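Local coordinates for lysozyme (Asticcacaulis excentricus, PDB 6H9D), which probably binds and may weakly hydrolyse peptidoglycan, as the muramidase domain of the morphogenesis protein SpmX, a detoxified relative of phage lysozymes, at residues V85-N90 and E94-S99. Numbering follows the deposited sequence.
Sequences VSFCFN and EAFGQS
C88 and F87 meet the same aromatic ring, that of F96, in different ways. The CB of C88 lies over one face of that ring, 4.1 Å from its centroid and 19° off the ring normal, a CH-pi contact. The sulfur of C88 stands over the same face but off to its CB end, an oblique sulfur-aromatic contact with SG 3.6 Å from CB of F96. SG, anti to the backbone N (chi1 -177°), is thereby turned toward CB and CG of F96. A small residue suits the place because the CA atoms of C88 and F96 are just 5.6 Å apart, leaving little depth under the ring; the soft, polarisable sulfur suits the aromatic surface. F87 extends its ring (chi1 177°) so that the ring edge, through CD2, meets CD1 of F96 at 3.8 Å, the two ring planes steeply inclined. The F96 carbonyl O accepts two hydrogen bonds, from N of S99 and from OG of S99 at 2.7 Å, the latter in the carbonyl plane on a lone pair. Serine suits the N-cap of helix 100-106: its OG also accepts from L102 N, so one hydroxyl bridges two successive helices. The contact packs helix 93-97 back against helix 78-91 in the lysozyme core; W120 meets the F87 ring edge-to-face, helix 133-146 also touches F87, and I64 of helix 50-71 lies against C88.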
ATOM      1  N   VAL A  85      -1.528   5.979  -0.245  1.00 24.72           N
ATOM      2  CA  VAL A  85      -2.311   4.769  -0.501  1.00 28.14           C
ATOM      3  C   VAL A  85      -1.392   3.542  -0.549  1.00 29.84           C
ATOM      4  O   VAL A  85      -1.698   2.507   0.031  1.00 31.42           O
ATOM      5  CB  VAL A  85      -3.131   4.898  -1.793  1.00 34.34           C
ATOM      6  CG1 VAL A  85      -3.720   3.559  -2.198  1.00 35.05           C
ATOM      7  CG2 VAL A  85      -4.238   5.926  -1.649  1.00 34.06           C
ATOM      8  N   SER A  86      -0.232   3.683  -1.201  1.00 29.36           N
ATOM      9  CA  SER A  86       0.737   2.621  -1.303  1.00 26.69           C
ATOM     10  C   SER A  86       1.206   2.241   0.100  1.00 27.33           C
ATOM     11  O   SER A  86       1.258   1.053   0.469  1.00 28.85           O
ATOM     12  CB  SER A  86       1.911   3.011  -2.188  1.00 29.01           C
ATOM     13  OG  SER A  86       2.876   1.953  -2.248  1.00 30.58           O
ATOM     14  N   PHE A  87       1.478   3.273   0.896  1.00 23.94           N
ATOM     15  CA  PHE A  87       2.027   3.120   2.223  1.00 24.30           C
ATOM     16  C   PHE A  87       0.977   2.460   3.140  1.00 28.80           C
ATOM     17  O   PHE A  87       1.241   1.459   3.781  1.00 31.33           O
ATOM     18  CB  PHE A  87       2.465   4.484   2.753  1.00 24.78           C
ATOM     19  CG  PHE A  87       2.981   4.454   4.171  1.00 24.85           C
ATOM     20  CD1 PHE A  87       4.223   3.920   4.458  1.00 30.66           C
ATOM     21  CD2 PHE A  87       2.218   4.953   5.211  1.00 29.57           C
ATOM     22  CE1 PHE A  87       4.689   3.880   5.764  1.00 35.56           C
ATOM     23  CE2 PHE A  87       2.693   4.928   6.513  1.00 32.61           C
ATOM     24  CZ  PHE A  87       3.924   4.386   6.790  1.00 31.60           C
ATOM     25  N   CYS A  88      -0.237   3.002   3.105  1.00 27.80           N
ATOM     26  CA  CYS A  88      -1.355   2.508   3.886  1.00 27.53           C
ATOM     27  C   CYS A  88      -1.722   1.071   3.488  1.00 26.89           C
ATOM     28  O   CYS A  88      -1.971   0.258   4.353  1.00 32.78           O
ATOM     29  CB  CYS A  88      -2.556   3.432   3.767  1.00 31.60           C
ATOM     30  SG  CYS A  88      -3.916   2.856   4.822  1.00 33.12           S
ATOM     31  N   PHE A  89      -1.676   0.746   2.186  1.00 25.31           N
ATOM     32  CA  PHE A  89      -1.881  -0.610   1.704  1.00 26.29           C
ATOM     33  C   PHE A  89      -0.862  -1.562   2.328  1.00 30.61           C
ATOM     34  O   PHE A  89      -1.183  -2.689   2.713  1.00 28.02           O
ATOM     35  CB  PHE A  89      -1.809  -0.660   0.171  1.00 28.42           C
ATOM     36  CG  PHE A  89      -2.132  -1.990  -0.455  1.00 30.38           C
ATOM     37  CD1 PHE A  89      -3.332  -2.629  -0.193  1.00 26.06           C
ATOM     38  CD2 PHE A  89      -1.238  -2.603  -1.322  1.00 31.04           C
ATOM     39  CE1 PHE A  89      -3.632  -3.849  -0.774  1.00 33.52           C
ATOM     40  CE2 PHE A  89      -1.528  -3.831  -1.896  1.00 36.00           C
ATOM     41  CZ  PHE A  89      -2.740  -4.442  -1.650  1.00 34.81           C
ATOM     42  N   ASN A  90       0.389  -1.107   2.424  1.00 29.20           N
ATOM     43  CA  ASN A  90       1.476  -1.948   2.857  1.00 28.24           C
ATOM     44  C   ASN A  90       1.385  -2.186   4.374  1.00 27.99           C
ATOM     45  O   ASN A  90       1.593  -3.299   4.821  1.00 30.57           O
ATOM     46  CB  ASN A  90       2.821  -1.331   2.458  1.00 28.33           C
ATOM     47  CG  ASN A  90       4.008  -2.168   2.870  1.00 30.28           C
ATOM     48  OD1 ASN A  90       4.946  -1.648   3.460  1.00 33.31           O
ATOM     49  ND2 ASN A  90       3.958  -3.456   2.588  1.00 28.95           N
ATOM     50  N   GLU A  94      -5.236   0.040   9.990  1.00 41.27           N
ATOM     51  CA  GLU A  94      -5.201   0.206  11.439  1.00 41.69           C
ATOM     52  C   GLU A  94      -3.896   0.908  11.841  1.00 41.57           C
ATOM     53  O   GLU A  94      -3.891   1.906  12.541  1.00 44.34           O
ATOM     54  CB  GLU A  94      -5.315  -1.149  12.145  1.00 50.73           C
ATOM     55  CG  GLU A  94      -5.188  -1.037  13.663  1.00 53.02           C
ATOM     56  CD  GLU A  94      -5.352  -2.340  14.424  1.00 68.93           C
ATOM     57  OE1 GLU A  94      -5.985  -3.265  13.884  1.00 81.15           O
ATOM     58  OE2 GLU A  94      -4.841  -2.425  15.552  1.00 82.23           O
ATOM     59  N   ALA A  95      -2.768   0.340  11.414  1.00 41.86           N
ATOM     60  CA  ALA A  95      -1.461   0.909  11.741  1.00 40.29           C
ATOM     61  C   ALA A  95      -1.350   2.332  11.169  1.00 37.33           C
ATOM     62  O   ALA A  95      -0.766   3.233  11.797  1.00 37.61           O
ATOM     63  CB  ALA A  95      -0.386  -0.004  11.215  1.00 49.07           C
ATOM     64  N   PHE A  96      -1.905   2.542   9.973  1.00 39.62           N
ATOM     65  CA  PHE A  96      -1.816   3.856   9.326  1.00 39.32           C
ATOM     66  C   PHE A  96      -2.537   4.894  10.185  1.00 39.93           C
ATOM     67  O   PHE A  96      -2.007   5.966  10.444  1.00 38.66           O
ATOM     68  CB  PHE A  96      -2.416   3.842   7.923  1.00 34.25           C
ATOM     69  CG  PHE A  96      -2.341   5.167   7.211  1.00 30.94           C
ATOM     70  CD1 PHE A  96      -1.116   5.718   6.871  1.00 35.16           C
ATOM     71  CD2 PHE A  96      -3.488   5.842   6.855  1.00 32.52           C
ATOM     72  CE1 PHE A  96      -1.043   6.946   6.231  1.00 36.72           C
ATOM     73  CE2 PHE A  96      -3.422   7.057   6.196  1.00 32.61           C
ATOM     74  CZ  PHE A  96      -2.195   7.611   5.891  1.00 34.81           C
ATOM     75  N   GLY A  97      -3.762   4.551  10.603  1.00 43.51           N
ATOM     76  CA  GLY A  97      -4.573   5.389  11.496  1.00 37.43           C
ATOM     77  C   GLY A  97      -3.815   5.880  12.718  1.00 39.27           C
ATOM     78  O   GLY A  97      -4.055   6.982  13.180  1.00 52.57           O
ATOM     79  N   GLN A  98      -2.897   5.068  13.247  1.00 42.24           N
ATOM     80  CA  GLN A  98      -2.210   5.369  14.495  1.00 43.26           C
ATOM     81  C   GLN A  98      -0.796   5.903  14.244  1.00 44.81           C
ATOM     82  O   GLN A  98      -0.067   6.093  15.205  1.00 38.65           O
ATOM     83  CB  GLN A  98      -2.092   4.109  15.363  1.00 47.18           C
ATOM     84  CG  GLN A  98      -3.437   3.497  15.747  1.00 53.10           C
ATOM     85  CD  GLN A  98      -4.429   4.528  16.228  1.00 59.11           C
ATOM     86  OE1 GLN A  98      -5.534   4.647  15.699  1.00 65.35           O
ATOM     87  NE2 GLN A  98      -4.029   5.304  17.226  1.00 69.34           N
ATOM     88  N   SER A  99      -0.415   6.123  12.971  1.00 39.74           N
ATOM     89  CA  SER A  99       1.007   6.299  12.611  1.00 37.83           C
ATOM     90  C   SER A  99       1.478   7.747  12.803  1.00 34.26           C
ATOM     91  O   SER A  99       0.718   8.709  12.645  1.00 35.08           O
ATOM     92  CB  SER A  99       1.280   5.856  11.180  1.00 36.82           C
ATOM     93  OG  SER A  99       0.607   6.704  10.252  1.00 34.67           O
TER